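Local coordinates for putative large adhesion protein (Lap) involved in biofilm formation (Marinobacter hydrocarbonoclasticus ATCC 49840, PDB 6M8M) that binds glucose at a calcium-containing site of its PA14 domain, part of an RTX adhesin, probably helping the bacterium attach to surfaces and form biofilms, at residues Y43-Q47 / G48-G52; N53-N56 / V57-K61. All blocks are in the same frame, centred on the assembly; numbering follows the deposited sequence. Where two conformers were deposited one is given.

Interaction 1. Residues Y43-Q47 / G48-G52; sequences YAYAQ and GSDGG. With CA (calcium ion), chain D.
Tyr45 and Asp50 meet where strand 38-45 of the PA14 domain runs into a type I beta turn, Gly48 to Gly51, and the chain doubles back on the strand end. The tight part lies against the tyrosine. Asp50 CB sits over one face of the Tyr45 ring, 3.7 Å from its centroid, a CH-pi contact displaced toward the rim. A chi1 of 179° swings the ring out opposite the backbone N and lays it along the loop, and its hydroxyl donates to Gly52 O at 2.6 Å, in the carbonyl plane and on a lone pair. Phe63 of helix 57-66 packs edge-to-face with the same ring.

Beyond the ring, Asp50 and Ala46 exchange two bonds. Ala46 N gives a nearly straight bond (172°) to Asp50 OD2, reaching the anti lone pair of the carboxylate at 2.8 Å. Asp50 N returns a bond to Ala46 O at 2.9 Å. The first holds the carboxylate against the strand end and the second ties the turn to it.

The outer side is looser and hydrated. One water donates to both Ala44 O and Asp50 OD2, giving that carboxylate oxygen a second partner. Another bridges Gln47 O and Ser49 N around Gly48, which takes a backbone conformation open chiefly to glycine. The extended Gln47 side chain reaches the calcium ion, which Gln47 OE1 binds at 2.3 Å.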
# COMPACT_ATOMS: atom_id res chain seq x y z
N TYR A 43 -0.35 -10.38 -2.13
CA TYR A 43 -0.28 -11.27 -3.28
C TYR A 43 1.17 -11.67 -3.52
O TYR A 43 2.04 -10.81 -3.72
CB TYR A 43 -0.80 -10.58 -4.54
CG TYR A 43 -2.23 -10.15 -4.47
CD1 TYR A 43 -2.61 -9.01 -3.79
CD2 TYR A 43 -3.23 -10.90 -5.08
CE1 TYR A 43 -3.95 -8.63 -3.72
CE2 TYR A 43 -4.54 -10.54 -5.01
CZ TYR A 43 -4.90 -9.42 -4.33
OH TYR A 43 -6.25 -9.12 -4.29
N ALA A 44 1.41 -12.97 -3.55
CA ALA A 44 2.68 -13.53 -3.98
C ALA A 44 2.70 -13.56 -5.50
O ALA A 44 1.73 -13.99 -6.13
CB ALA A 44 2.80 -14.95 -3.45
N TYR A 45 3.76 -13.06 -6.10
CA TYR A 45 3.91 -13.07 -7.55
C TYR A 45 5.23 -13.75 -7.88
O TYR A 45 6.28 -13.36 -7.36
CB TYR A 45 3.88 -11.65 -8.08
CG TYR A 45 4.05 -11.51 -9.59
CD1 TYR A 45 5.31 -11.55 -10.16
CD2 TYR A 45 2.97 -11.30 -10.42
CE1 TYR A 45 5.49 -11.40 -11.53
CE2 TYR A 45 3.14 -11.15 -11.79
CZ TYR A 45 4.40 -11.18 -12.33
OH TYR A 45 4.55 -10.99 -13.70
N ALA A 46 5.17 -14.77 -8.73
CA ALA A 46 6.33 -15.57 -9.10
C ALA A 46 6.80 -15.15 -10.49
O ALA A 46 6.18 -15.49 -11.50
CB ALA A 46 5.96 -17.06 -9.09
N GLN A 47 7.90 -14.42 -10.54
CA GLN A 47 8.46 -14.03 -11.83
C GLN A 47 8.86 -15.29 -12.58
O GLN A 47 9.55 -16.15 -12.04
CB GLN A 47 9.67 -13.12 -11.62
CG GLN A 47 10.28 -12.61 -12.91
CD GLN A 47 11.25 -11.48 -12.67
OE1 GLN A 47 11.08 -10.70 -11.73
NE2 GLN A 47 12.24 -11.35 -13.54
N GLY A 48 8.44 -15.39 -13.83
CA GLY A 48 8.46 -16.63 -14.57
C GLY A 48 7.03 -17.08 -14.76
O GLY A 48 6.36 -16.64 -15.69
N SER A 49 6.52 -17.91 -13.85
CA SER A 49 5.20 -18.50 -14.08
C SER A 49 4.12 -17.43 -14.18
O SER A 49 3.20 -17.55 -15.00
CB SER A 49 4.89 -19.52 -12.99
OG SER A 49 4.82 -18.94 -11.71
N ASP A 50 4.19 -16.38 -13.37
CA ASP A 50 3.18 -15.33 -13.39
C ASP A 50 3.48 -14.22 -14.39
O ASP A 50 2.67 -13.29 -14.51
CB ASP A 50 3.00 -14.72 -12.00
CG ASP A 50 2.33 -15.65 -11.03
OD1 ASP A 50 1.38 -16.38 -11.43
OD2 ASP A 50 2.72 -15.65 -9.84
N GLY A 51 4.60 -14.28 -15.08
CA GLY A 51 4.98 -13.28 -16.05
C GLY A 51 6.30 -12.62 -15.74
O GLY A 51 7.11 -13.15 -14.99
N GLY A 52 6.52 -11.46 -16.32
CA GLY A 52 7.78 -10.76 -16.17
C GLY A 52 7.88 -10.03 -14.84
O GLY A 52 6.97 -10.02 -14.00
CA CA D . 11.17 -9.52 -9.77
O HOH W 1 1.70 -16.80 -7.67
O HOH W 2 8.10 -19.01 -11.62
O HOH W 3 13.38 -8.56 -10.28

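Interaction 2. Residues N53-N56 / V57-K61; sequences NLSN and VAQVK. With CA (calcium ion), chain D.
Asn56 and Gln59 form a capping box at the start of helix 57-66, with Asn56 as the N-cap. Of the capping bonds, the main one runs from Gln59 N to Asn56 OD1 at 2.9 Å, the donor lying above the plane of the side-chain carbonyl rather than on a lone pair. A chi1 of 64° sets Asn56 CG between its own N and carbonyl carbon, which brings OD1 over the first helical turn. In return Gln59 OE1 takes a weak bond from Asn56 N at 3.4 Å. The first backbone bond of the helix, Val60 N to Asn56 O, completes this group.

Side-chain hydrogen bonds to the incoming loop form a second group. The extended Gln59 side chain lies along residues 53-55 and uses both ends of its amide: OE1 accepts from Ser55 N at 2.8 Å, and NE2 donates to Asn53 O at 2.9 Å. These two bonds fix the rotation of the amide.

Apolar packing is slight within the pair, Leu54 CD2 standing 4.2 Å from Val60 CG2, but both side chains also rest on Trp180 and Ile115 of the sheet. At the loop's far end, Asn53 OD1 coordinates the calcium ion at 2.3 Å.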
# COMPACT_ATOMS: atom_id res chain seq x y z
N ASN A 53 9.03 -9.40 -14.65
CA ASN A 53 9.27 -8.62 -13.44
C ASN A 53 8.15 -7.61 -13.22
O ASN A 53 7.65 -7.00 -14.17
CB ASN A 53 10.59 -7.88 -13.60
CG ASN A 53 11.07 -7.27 -12.31
OD1 ASN A 53 10.73 -7.74 -11.22
ND2 ASN A 53 11.86 -6.22 -12.42
N LEU A 54 7.75 -7.42 -11.97
CA LEU A 54 6.81 -6.35 -11.67
C LEU A 54 7.50 -5.02 -11.88
O LEU A 54 8.60 -4.78 -11.37
CB LEU A 54 6.32 -6.44 -10.23
CG LEU A 54 5.47 -7.68 -9.94
CD1 LEU A 54 4.97 -7.59 -8.49
CD2 LEU A 54 4.29 -7.83 -10.89
N SER A 55 6.86 -4.13 -12.63
CA SER A 55 7.48 -2.84 -12.89
C SER A 55 6.52 -1.69 -13.13
O SER A 55 7.00 -0.57 -13.29
CB SER A 55 8.42 -2.94 -14.09
OG SER A 55 7.66 -3.15 -15.26
N ASN A 56 5.20 -1.89 -13.17
CA ASN A 56 4.30 -0.77 -13.37
C ASN A 56 2.94 -1.05 -12.76
O ASN A 56 2.56 -2.20 -12.51
CB ASN A 56 4.20 -0.33 -14.84
CG ASN A 56 3.61 -1.38 -15.73
OD1 ASN A 56 2.40 -1.59 -15.75
ND2 ASN A 56 4.47 -2.04 -16.51
N VAL A 57 2.21 0.04 -12.54
CA VAL A 57 0.93 -0.02 -11.83
C VAL A 57 -0.09 -0.84 -12.60
O VAL A 57 -0.83 -1.63 -12.01
CB VAL A 57 0.41 1.41 -11.56
CG1 VAL A 57 -1.02 1.36 -11.03
CG2 VAL A 57 1.31 2.16 -10.59
N ALA A 58 -0.20 -0.62 -13.92
CA ALA A 58 -1.23 -1.34 -14.67
C ALA A 58 -1.01 -2.84 -14.60
O ALA A 58 -1.96 -3.62 -14.47
CB ALA A 58 -1.25 -0.87 -16.12
N GLN A 59 0.24 -3.27 -14.68
CA GLN A 59 0.58 -4.69 -14.58
C GLN A 59 0.20 -5.25 -13.21
O GLN A 59 -0.36 -6.35 -13.10
CB GLN A 59 2.08 -4.83 -14.83
CG GLN A 59 2.66 -6.19 -14.61
CD GLN A 59 4.18 -6.15 -14.56
OE1 GLN A 59 4.78 -5.11 -14.30
NE2 GLN A 59 4.80 -7.29 -14.79
N VAL A 60 0.52 -4.50 -12.15
CA VAL A 60 0.20 -4.92 -10.80
C VAL A 60 -1.31 -5.00 -10.60
O VAL A 60 -1.84 -5.97 -10.04
CB VAL A 60 0.89 -3.98 -9.80
CG1 VAL A 60 0.32 -4.10 -8.40
CG2 VAL A 60 2.39 -4.24 -9.79
N LYS A 61 -2.03 -3.98 -11.06
CA LYS A 61 -3.48 -3.99 -10.94
C LYS A 61 -4.10 -5.16 -11.69
O LYS A 61 -5.10 -5.73 -11.25
CB LYS A 61 -4.07 -2.68 -11.44
CG LYS A 61 -3.86 -1.54 -10.48
CD LYS A 61 -4.63 -0.30 -10.88
CE LYS A 61 -4.48 0.81 -9.85
NZ LYS A 61 -5.26 0.58 -8.60
CA CA D . 11.17 -9.52 -9.77
O HOH W 3 13.38 -8.56 -10.28

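Interactions 1 and 2 follow one another along the chain, their centres 11 Å apart, and together form the whole connection from strand 38-45 to helix 57-66. They meet at one calcium ion: Gln47 OE1 and Asn53 OD1 lie 3.0 Å apart in its coordination shell, which also holds water 3, Asp113 and Gln182. Apolar packing joins them again where Tyr45 CE2 approaches Leu54 CD2 at 3.6 Å. Gln182 also belongs to the glucose pocket, and the Asn53 side chain is about 7 Å from the sugar, so this calcium site probably helps shape the loops beside the pocket; another calcium ion is bound by pocket residues including Asp136 and Asp137.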